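Local coordinates for protein beta-xylosidase (Uncultured organism, PDB 4MLG) that probably hydrolyses xylo-oligosaccharides, releasing D-xylose, as a beta-propeller beta-xylosidase of glycoside hydrolase family 43, at residues Tyr28-Trp33 against Phe46-Tyr51; Arg81-Ser86 against Met97-Lys102; Asp106-Gly111 against Tyr133-Cys138. All coordinates share one frame; numbering follows the deposited sequence.

Interaction 1. Residues Tyr28-Trp33 against Phe46-Tyr51; sequences YPSHDW and FNMKDY
M48 lies against H31, D32 and S30 where strand 24-32 of this beta-propeller meets the loop leading into strand 50-56, its antiparallel neighbour in the same sheet. From CB outward, M48 first packs against the backbone carbonyl of H31, CB 3.5 Å from H31 O, and CG stays close to the same oxygen while coming alongside the carboxylate of D32. M48 SD then lies 3.5 Å from D32 OD1; the two side chains run side by side in the same direction, and D32 itself is salt-bridged to R301. Bends at chi2 (79°) and chi3 (88°) of M48 fold the thioether back, and M48 CE ends 4.2 Å from S30 CB.

W33 makes two contacts of its own. NE1 of W33 donates to N47 O at the edge of the indole. Over one face runs K49, extended beyond CG and crossing the indole at about a right angle, with NZ 3.8 Å from the centroid of the W33 six-membered ring, a cation-pi contact in which CE joins as a CH-pi partner. H31 reaches D50 less firmly: ND1 of H31 makes weak hydrogen bonds to D50 OD1 (3.0 Å) and to OD2, ring and carboxylate planes being 30° apart. Between the backbones a water accepts the N-H of H31 and donates to D50 O, the water oxygen lying 2.7 Å from D50 O.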
loop_
_atom_site.group_PDB
_atom_site.type_symbol
_atom_site.label_atom_id
_atom_site.label_comp_id
_atom_site.label_asym_id
_atom_site.label_seq_id
_atom_site.Cartn_x
_atom_site.Cartn_y
_atom_site.Cartn_z
ATOM N N TYR A 28 11.448 23.985 -4.901
ATOM C CA TYR A 28 10.247 23.236 -4.550
ATOM C C TYR A 28 10.348 22.691 -3.130
ATOM O O TYR A 28 10.678 21.522 -2.930
ATOM C CB TYR A 28 10.019 22.098 -5.547
ATOM C CG TYR A 28 9.906 22.566 -6.980
ATOM C CD1 TYR A 28 8.687 22.986 -7.496
ATOM C CD2 TYR A 28 11.017 22.592 -7.815
ATOM C CE1 TYR A 28 8.577 23.416 -8.804
ATOM C CE2 TYR A 28 10.915 23.022 -9.125
ATOM C CZ TYR A 28 9.691 23.433 -9.613
ATOM O OH TYR A 28 9.579 23.862 -10.915
ATOM N N PRO A 29 10.067 23.546 -2.136
ATOM C CA PRO A 29 10.198 23.176 -0.726
ATOM C C PRO A 29 8.892 22.656 -0.134
ATOM O O PRO A 29 7.826 22.864 -0.710
ATOM C CB PRO A 29 10.550 24.509 -0.072
ATOM C CG PRO A 29 9.775 25.508 -0.876
ATOM C CD PRO A 29 9.720 24.971 -2.293
ATOM N N SER A 30 8.985 21.983 1.009
ATOM C CA SER A 30 7.805 21.618 1.780
ATOM C C SER A 30 7.300 22.863 2.502
ATOM O O SER A 30 8.025 23.850 2.613
ATOM C CB SER A 30 8.143 20.524 2.792
ATOM O OG SER A 30 8.731 19.403 2.160
ATOM N N HIS A 31 6.064 22.822 2.992
ATOM C CA HIS A 31 5.494 23.972 3.689
ATOM C C HIS A 31 5.172 23.653 5.148
ATOM O O HIS A 31 4.119 23.096 5.451
ATOM C CB HIS A 31 4.237 24.472 2.969
ATOM C CG HIS A 31 3.665 25.732 3.547
ATOM N ND1 HIS A 31 2.480 26.281 3.105
ATOM C CD2 HIS A 31 4.116 26.551 4.526
ATOM C CE1 HIS A 31 2.225 27.382 3.790
ATOM N NE2 HIS A 31 3.202 27.569 4.658
ATOM N N ASP A 32 6.078 24.026 6.047
ATOM C CA ASP A 32 5.859 23.836 7.475
ATOM C C ASP A 32 4.837 24.826 8.028
ATOM O O ASP A 32 4.894 26.022 7.739
ATOM C CB ASP A 32 7.174 23.973 8.245
ATOM C CG ASP A 32 8.028 22.724 8.167
ATOM O OD1 ASP A 32 7.458 21.619 8.057
ATOM O OD2 ASP A 32 9.269 22.847 8.226
ATOM N N TRP A 33 3.906 24.316 8.825
ATOM C CA TRP A 33 2.930 25.153 9.505
ATOM C C TRP A 33 2.675 24.582 10.890
ATOM O O TRP A 33 2.905 23.398 11.131
ATOM C CB TRP A 33 1.627 25.221 8.708
ATOM C CG TRP A 33 0.836 23.950 8.733
ATOM C CD1 TRP A 33 1.185 22.755 8.175
ATOM C CD2 TRP A 33 -0.449 23.750 9.336
ATOM N NE1 TRP A 33 0.203 21.822 8.399
ATOM C CE2 TRP A 33 -0.812 22.406 9.110
ATOM C CE3 TRP A 33 -1.327 24.574 10.049
ATOM C CZ2 TRP A 33 -2.015 21.869 9.570
ATOM C CZ3 TRP A 33 -2.521 24.037 10.506
ATOM C CH2 TRP A 33 -2.854 22.699 10.263
ATOM N N PHE A 46 5.043 16.746 11.841
ATOM C CA PHE A 46 5.338 17.106 10.461
ATOM C C PHE A 46 4.083 16.917 9.622
ATOM O O PHE A 46 3.987 15.983 8.826
ATOM C CB PHE A 46 6.480 16.253 9.908
ATOM C CG PHE A 46 7.815 16.546 10.532
ATOM C CD1 PHE A 46 8.469 17.737 10.267
ATOM C CD2 PHE A 46 8.418 15.628 11.374
ATOM C CE1 PHE A 46 9.698 18.009 10.836
ATOM C CE2 PHE A 46 9.650 15.895 11.946
ATOM C CZ PHE A 46 10.289 17.088 11.676
ATOM N N ASN A 47 3.118 17.809 9.812
ATOM C CA ASN A 47 1.816 17.679 9.175
ATOM C C ASN A 47 1.623 18.688 8.049
ATOM O O ASN A 47 0.627 19.410 8.021
ATOM C CB ASN A 47 0.706 17.843 10.217
ATOM C CG ASN A 47 -0.627 17.295 9.745
ATOM O OD1 ASN A 47 -0.679 16.345 8.963
ATOM N ND2 ASN A 47 -1.713 17.893 10.218
ATOM N N MET A 48 2.579 18.740 7.128
ATOM C CA MET A 48 2.465 19.629 5.976
ATOM C C MET A 48 1.316 19.179 5.082
ATOM O O MET A 48 0.964 17.999 5.061
ATOM C CB MET A 48 3.776 19.672 5.189
ATOM C CG MET A 48 4.972 20.118 6.013
ATOM S SD MET A 48 5.643 18.806 7.046
ATOM C CE MET A 48 6.802 18.056 5.910
ATOM N N LYS A 49 0.726 20.114 4.346
ATOM C CA LYS A 49 -0.464 19.798 3.562
ATOM C C LYS A 49 -0.506 20.447 2.178
ATOM O O LYS A 49 -1.479 20.274 1.446
ATOM C CB LYS A 49 -1.727 20.160 4.349
ATOM C CG LYS A 49 -1.749 21.589 4.864
ATOM C CD LYS A 49 -2.998 21.858 5.686
ATOM C CE LYS A 49 -2.990 23.266 6.259
ATOM N NZ LYS A 49 -4.226 23.559 7.037
ATOM N N ASP A 50 0.542 21.182 1.816
ATOM C CA ASP A 50 0.573 21.834 0.509
ATOM C C ASP A 50 1.984 22.140 -0.001
ATOM O O ASP A 50 2.971 21.952 0.711
ATOM C CB ASP A 50 -0.274 23.110 0.523
ATOM C CG ASP A 50 0.256 24.150 1.487
ATOM O OD1 ASP A 50 0.987 23.772 2.426
ATOM O OD2 ASP A 50 -0.060 25.344 1.306
ATOM N N TYR A 51 2.060 22.610 -1.245
ATOM C CA TYR A 51 3.329 22.965 -1.872
ATOM C C TYR A 51 3.290 24.373 -2.455
ATOM O O TYR A 51 2.345 24.737 -3.155
ATOM C CB TYR A 51 3.671 21.982 -2.995
ATOM C CG TYR A 51 4.114 20.615 -2.532
ATOM C CD1 TYR A 51 4.875 20.461 -1.381
ATOM C CD2 TYR A 51 3.772 19.476 -3.248
ATOM C CE1 TYR A 51 5.282 19.210 -0.957
ATOM C CE2 TYR A 51 4.172 18.223 -2.833
ATOM C CZ TYR A 51 4.926 18.095 -1.687
ATOM O OH TYR A 51 5.323 16.844 -1.275
HETATM O O HOH W 1 4.686 20.475 2.143
#

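Interaction 2. Residues Arg81-Ser86 against Met97-Lys102; sequences RQLWDS and MYFPLK. With CA (calcium ion), chain M.
R81 and K102 pair through their backbones, while their side chains cross at a slant. K102 N donates to R81 O at 3.3 Å, and the return bond from R81 N to K102 O is weak, as is the one from W84 N to P100 O. Beyond this ladder, the extended chain of K102 lies beside Q82, its CD 3.2 Å from Q82 OE1, and CD also sits over one face of the R81 guanidinium, toward its rim. At the tip, a water accepts from both K102 NZ and Q82 NE2. R81 NH2 is 3.4 Å from K102 NZ, two like charges whose closeness is probably eased by the salt bridges of R81 to D106 and D44. With an alanine here instead of K102, one guanidinium face and the OE1 side of Q82 would probably lose their aliphatic cover, and the water one of its donors.

These strands, 81-91 and 94-102, form an antiparallel beta hairpin in one blade of the propeller. L83 CD2 meets F99 CD1 at 3.6 Å and L101 CD1 at 3.8 Å. Further along, P100 packs on the backbone that follows L83: its CG also meets W84 CB, 3.7 Å away, and its CD lies against D85 O. The indole NE1 of W84 donates to F46 O, across in the loop before strand 50-56. D85 has its CB directed away from strand 94-102, and its carboxylate binds the calcium ion through OD2 at 2.4 Å; H274 supplies the second protein ligand.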
loop_
_atom_site.group_PDB
_atom_site.type_symbol
_atom_site.label_atom_id
_atom_site.label_comp_id
_atom_site.label_asym_id
_atom_site.label_seq_id
_atom_site.Cartn_x
_atom_site.Cartn_y
_atom_site.Cartn_z
ATOM N N ARG A 81 -2.616 11.767 4.329
ATOM C CA ARG A 81 -2.067 12.906 5.060
ATOM C C ARG A 81 -0.563 13.070 4.850
ATOM O O ARG A 81 0.118 12.147 4.399
ATOM C CB ARG A 81 -2.372 12.783 6.557
ATOM C CG ARG A 81 -1.846 11.511 7.201
ATOM C CD ARG A 81 -2.397 11.350 8.606
ATOM N NE ARG A 81 -1.934 10.123 9.246
ATOM C CZ ARG A 81 -0.931 10.068 10.113
ATOM N NH1 ARG A 81 -0.281 11.174 10.448
ATOM N NH2 ARG A 81 -0.578 8.908 10.651
ATOM N N GLN A 82 -0.071 14.267 5.166
ATOM C CA GLN A 82 1.362 14.573 5.203
ATOM C C GLN A 82 2.062 14.597 3.841
ATOM O O GLN A 82 2.534 13.569 3.355
ATOM C CB GLN A 82 2.091 13.640 6.178
ATOM C CG GLN A 82 1.638 13.792 7.625
ATOM C CD GLN A 82 2.123 12.665 8.514
ATOM O OE1 GLN A 82 1.813 11.498 8.279
ATOM N NE2 GLN A 82 2.889 13.008 9.543
ATOM N N LEU A 83 2.125 15.782 3.238
ATOM C CA LEU A 83 2.917 16.006 2.032
ATOM C C LEU A 83 4.348 16.346 2.416
ATOM O O LEU A 83 4.631 17.469 2.833
ATOM C CB LEU A 83 2.343 17.162 1.214
ATOM C CG LEU A 83 1.244 16.861 0.201
ATOM C CD1 LEU A 83 0.849 18.134 -0.533
ATOM C CD2 LEU A 83 1.707 15.797 -0.779
ATOM N N TRP A 84 5.254 15.385 2.270
ATOM C CA TRP A 84 6.639 15.600 2.670
ATOM C C TRP A 84 7.522 16.064 1.506
ATOM O O TRP A 84 7.020 16.607 0.523
ATOM C CB TRP A 84 7.200 14.357 3.373
ATOM C CG TRP A 84 6.641 14.169 4.766
ATOM C CD1 TRP A 84 5.644 14.897 5.353
ATOM C CD2 TRP A 84 7.057 13.204 5.744
ATOM N NE1 TRP A 84 5.411 14.444 6.629
ATOM C CE2 TRP A 84 6.265 13.405 6.894
ATOM C CE3 TRP A 84 8.018 12.189 5.759
ATOM C CZ2 TRP A 84 6.405 12.629 8.045
ATOM C CZ3 TRP A 84 8.155 11.419 6.903
ATOM C CH2 TRP A 84 7.353 11.643 8.029
ATOM N N ASP A 85 8.832 15.861 1.630
ATOM C CA ASP A 85 9.799 16.378 0.658
ATOM C C ASP A 85 9.575 15.872 -0.766
ATOM O O ASP A 85 9.668 14.677 -1.026
ATOM C CB ASP A 85 11.224 16.037 1.099
ATOM C CG ASP A 85 12.264 16.422 0.065
ATOM O OD1 ASP A 85 12.157 17.523 -0.514
ATOM O OD2 ASP A 85 13.191 15.619 -0.168
ATOM N N SER A 86 9.302 16.795 -1.685
ATOM C CA SER A 86 9.057 16.451 -3.084
ATOM C C SER A 86 10.223 16.846 -3.991
ATOM O O SER A 86 11.186 17.470 -3.544
ATOM C CB SER A 86 7.779 17.132 -3.574
ATOM O OG SER A 86 7.880 18.541 -3.455
ATOM N N MET A 97 6.131 16.463 -11.005
ATOM C CA MET A 97 6.381 16.597 -9.574
ATOM C C MET A 97 6.152 15.273 -8.855
ATOM O O MET A 97 5.083 14.674 -8.967
ATOM C CB MET A 97 5.490 17.679 -8.963
ATOM C CG MET A 97 5.575 17.751 -7.447
ATOM S SD MET A 97 4.526 19.034 -6.742
ATOM C CE MET A 97 5.265 20.506 -7.446
ATOM N N TYR A 98 7.160 14.818 -8.120
ATOM C CA TYR A 98 7.053 13.571 -7.374
ATOM C C TYR A 98 6.956 13.844 -5.878
ATOM O O TYR A 98 7.923 14.272 -5.248
ATOM C CB TYR A 98 8.240 12.657 -7.683
ATOM C CG TYR A 98 8.266 12.168 -9.114
ATOM C CD1 TYR A 98 7.754 10.924 -9.451
ATOM C CD2 TYR A 98 8.794 12.957 -10.129
ATOM C CE1 TYR A 98 7.776 10.473 -10.756
ATOM C CE2 TYR A 98 8.819 12.514 -11.437
ATOM C CZ TYR A 98 8.307 11.273 -11.744
ATOM O OH TYR A 98 8.328 10.828 -13.044
ATOM N N PHE A 99 5.777 13.594 -5.319
ATOM C CA PHE A 99 5.515 13.890 -3.918
ATOM C C PHE A 99 5.264 12.627 -3.102
ATOM O O PHE A 99 4.605 11.699 -3.570
ATOM C CB PHE A 99 4.320 14.839 -3.788
ATOM C CG PHE A 99 3.050 14.305 -4.393
ATOM C CD1 PHE A 99 2.157 13.568 -3.631
ATOM C CD2 PHE A 99 2.745 14.548 -5.723
ATOM C CE1 PHE A 99 0.991 13.075 -4.186
ATOM C CE2 PHE A 99 1.579 14.060 -6.282
ATOM C CZ PHE A 99 0.701 13.324 -5.513
ATOM N N PRO A 100 5.802 12.589 -1.877
ATOM C CA PRO A 100 5.516 11.514 -0.928
ATOM C C PRO A 100 4.262 11.842 -0.125
ATOM O O PRO A 100 4.029 13.005 0.205
ATOM C CB PRO A 100 6.746 11.525 -0.024
ATOM C CG PRO A 100 7.177 12.944 -0.015
ATOM C CD PRO A 100 6.816 13.524 -1.362
ATOM N N LEU A 101 3.462 10.827 0.176
ATOM C CA LEU A 101 2.202 11.034 0.879
ATOM C C LEU A 101 1.668 9.704 1.384
ATOM O O LEU A 101 1.580 8.736 0.628
ATOM C CB LEU A 101 1.174 11.683 -0.053
ATOM C CG LEU A 101 -0.192 12.060 0.524
ATOM C CD1 LEU A 101 -0.094 13.309 1.383
ATOM C CD2 LEU A 101 -1.195 12.260 -0.597
ATOM N N LYS A 102 1.324 9.653 2.666
ATOM C CA LYS A 102 0.689 8.467 3.215
ATOM C C LYS A 102 -0.665 8.302 2.546
ATOM O O LYS A 102 -1.416 9.267 2.410
ATOM C CB LYS A 102 0.515 8.589 4.730
ATOM C CG LYS A 102 1.813 8.567 5.525
ATOM C CD LYS A 102 1.519 8.553 7.018
ATOM C CE LYS A 102 2.785 8.450 7.853
ATOM N NZ LYS A 102 2.462 8.456 9.307
HETATM CA CA CA M . 15.093 16.349 -1.342
HETATM O O HOH W 2 3.443 11.030 10.945
#

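Interaction 3. Residues Asp106-Gly111 against Tyr133-Cys138; sequences DIFRIG and YSMDPC
F108 and M135 form the close half of this contact, where strand 108-115 of a propeller blade meets the loop that carries the chain on to strand 138-141, the first strand of the next sheet. M135 CG stands over the centre of the F108 ring, 4.2 Å from its centroid and only 8° off the ring normal, a CH-pi contact made by a methylene. M135 CB covers the same ring nearer its rim, 4.1 Å from F108 CD1. Beyond CG the methionine bends at chi2 and chi3, and its end leads away from the strand toward W84, whose indole also meets the F108 ring with the planes about 50° apart. F108 CB, meanwhile, rests 3.5 Å from S134 O, which sets the base of the side chain beside the loop backbone.

Two residues on, I110 completes this apolar seam. Its CG1 lies anti to the carbonyl carbon (chi1 -63°), carrying CD1 forward to P137 CB at 4.0 Å, the isoleucine and the proline ring sliding past each other in opposite directions. Both ends of the seam also touch P100 of the neighbouring strand 94-102, through M135 and P137.

The other side is looser and more polar. R109 has its CB directed away, though its guanidinium comes back toward Y133 CB; NH1 donates to S132 O, in the residue just before Y133, and NH2 forms a salt bridge with D103 of the second subunit, bringing this edge of the contact to the dimer interface. Y133 touches the strand with CB and backbone, while its hydroxyl goes to N165. Its CA-H points at F108 O, 3.4 Å from Y133 CA, and the same carbonyl oxygen receives a water 2.7 Å away, which in turn accepts the N-H of S134 at 3.2 Å.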
loop_
_atom_site.group_PDB
_atom_site.type_symbol
_atom_site.label_atom_id
_atom_site.label_comp_id
_atom_site.label_asym_id
_atom_site.label_seq_id
_atom_site.Cartn_x
_atom_site.Cartn_y
_atom_site.Cartn_z
ATOM N N ASP A 106 -2.410 4.984 5.788
ATOM C CA ASP A 106 -1.230 5.538 6.454
ATOM C C ASP A 106 0.082 4.887 6.012
ATOM O O ASP A 106 1.031 4.793 6.788
ATOM C CB ASP A 106 -1.368 5.487 7.982
ATOM C CG ASP A 106 -1.952 6.764 8.562
ATOM O OD1 ASP A 106 -1.957 7.795 7.855
ATOM O OD2 ASP A 106 -2.393 6.741 9.731
ATOM N N ILE A 107 0.127 4.438 4.762
ATOM C CA ILE A 107 1.352 3.892 4.192
ATOM C C ILE A 107 1.934 4.887 3.196
ATOM O O ILE A 107 1.240 5.328 2.277
ATOM C CB ILE A 107 1.099 2.548 3.485
ATOM C CG1 ILE A 107 0.448 1.554 4.448
ATOM C CG2 ILE A 107 2.395 1.982 2.932
ATOM C CD1 ILE A 107 0.163 0.198 3.833
ATOM N N PHE A 108 3.201 5.249 3.378
ATOM C CA PHE A 108 3.828 6.240 2.510
ATOM C C PHE A 108 3.953 5.748 1.073
ATOM O O PHE A 108 4.555 4.708 0.806
ATOM C CB PHE A 108 5.192 6.682 3.052
ATOM C CG PHE A 108 5.171 8.038 3.702
ATOM C CD1 PHE A 108 4.900 9.175 2.953
ATOM C CD2 PHE A 108 5.421 8.180 5.058
ATOM C CE1 PHE A 108 4.873 10.426 3.546
ATOM C CE2 PHE A 108 5.398 9.428 5.656
ATOM C CZ PHE A 108 5.123 10.551 4.898
ATOM N N ARG A 109 3.359 6.504 0.157
ATOM C CA ARG A 109 3.446 6.218 -1.267
ATOM C C ARG A 109 3.986 7.453 -1.967
ATOM O O ARG A 109 4.146 8.506 -1.346
ATOM C CB ARG A 109 2.072 5.857 -1.834
ATOM C CG ARG A 109 1.399 4.662 -1.173
ATOM C CD ARG A 109 2.182 3.379 -1.399
ATOM N NE ARG A 109 1.407 2.195 -1.040
ATOM C CZ ARG A 109 1.849 0.947 -1.162
ATOM N NH1 ARG A 109 3.067 0.715 -1.631
ATOM N NH2 ARG A 109 1.073 -0.071 -0.812
ATOM N N ILE A 110 4.269 7.325 -3.259
ATOM C CA ILE A 110 4.765 8.451 -4.040
ATOM C C ILE A 110 3.864 8.708 -5.242
ATOM O O ILE A 110 3.633 7.816 -6.056
ATOM C CB ILE A 110 6.212 8.217 -4.510
ATOM C CG1 ILE A 110 7.147 8.106 -3.304
ATOM C CG2 ILE A 110 6.666 9.342 -5.432
ATOM C CD1 ILE A 110 8.594 7.840 -3.665
ATOM N N GLY A 111 3.354 9.931 -5.344
ATOM C CA GLY A 111 2.443 10.285 -6.416
ATOM C C GLY A 111 3.066 11.220 -7.433
ATOM O O GLY A 111 4.134 11.788 -7.194
ATOM N N TYR A 133 7.023 3.205 -2.409
ATOM C CA TYR A 133 6.969 3.169 -0.954
ATOM C C TYR A 133 7.970 4.150 -0.355
ATOM O O TYR A 133 8.777 4.736 -1.078
ATOM C CB TYR A 133 7.215 1.749 -0.435
ATOM C CG TYR A 133 8.586 1.182 -0.741
ATOM C CD1 TYR A 133 9.607 1.243 0.197
ATOM C CD2 TYR A 133 8.854 0.570 -1.960
ATOM C CE1 TYR A 133 10.857 0.721 -0.068
ATOM C CE2 TYR A 133 10.105 0.044 -2.236
ATOM C CZ TYR A 133 11.102 0.123 -1.285
ATOM O OH TYR A 133 12.349 -0.397 -1.547
ATOM N N SER A 134 7.904 4.326 0.962
ATOM C CA SER A 134 8.750 5.286 1.670
ATOM C C SER A 134 8.586 6.708 1.128
ATOM O O SER A 134 7.549 7.041 0.553
ATOM C CB SER A 134 10.219 4.856 1.646
ATOM O OG SER A 134 10.996 5.663 2.511
ATOM N N MET A 135 9.606 7.543 1.304
ATOM C CA MET A 135 9.490 8.957 0.957
ATOM C C MET A 135 10.804 9.607 0.518
ATOM O O MET A 135 11.765 8.919 0.166
ATOM C CB MET A 135 8.892 9.728 2.134
ATOM C CG MET A 135 9.302 9.182 3.489
ATOM S SD MET A 135 11.072 9.311 3.818
ATOM C CE MET A 135 11.127 10.821 4.778
ATOM N N ASP A 136 10.825 10.938 0.553
ATOM C CA ASP A 136 11.971 11.741 0.114
ATOM C C ASP A 136 12.533 11.347 -1.254
ATOM O O ASP A 136 13.689 10.943 -1.357
ATOM C CB ASP A 136 13.086 11.716 1.164
ATOM C CG ASP A 136 12.788 12.606 2.355
ATOM O OD1 ASP A 136 11.636 13.073 2.474
ATOM O OD2 ASP A 136 13.702 12.833 3.177
ATOM N N PRO A 137 11.717 11.473 -2.314
ATOM C CA PRO A 137 12.204 11.106 -3.645
ATOM C C PRO A 137 13.105 12.179 -4.239
ATOM O O PRO A 137 12.926 13.368 -3.966
ATOM C CB PRO A 137 10.917 11.006 -4.463
ATOM C CG PRO A 137 10.008 11.984 -3.821
ATOM C CD PRO A 137 10.312 11.917 -2.350
ATOM N N CYS A 138 14.071 11.746 -5.041
ATOM C CA CYS A 138 14.940 12.648 -5.785
ATOM C C CYS A 138 15.004 12.177 -7.232
ATOM O O CYS A 138 15.348 11.027 -7.498
ATOM C CB CYS A 138 16.342 12.661 -5.176
ATOM S SG CYS A 138 17.613 13.394 -6.233
HETATM O O HOH W 3 5.582 3.013 2.706
#

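How the interactions relate
Interactions 2 and 3 are buried and share a sheet: strands 94-102 and 108-115 are neighbours, joined by the probable backbone bond between F99 O and G111 N. Separately, the R81-D106 salt bridge links the two contacts. Interaction 1 belongs to another sheet and is only partly buried, with K49 exposed. It meets interaction 2 where Y51 OH probably bonds to W84 O, and stays about 7 Å from interaction 3 at the nearest atoms. The chemistry follows the setting. Interaction 1 relies on indole, lysine and histidine-carboxylate contacts; interaction 2 combines a strand ladder with a calcium ligand; interaction 3 is mainly apolar and alone of the three touches the second subunit.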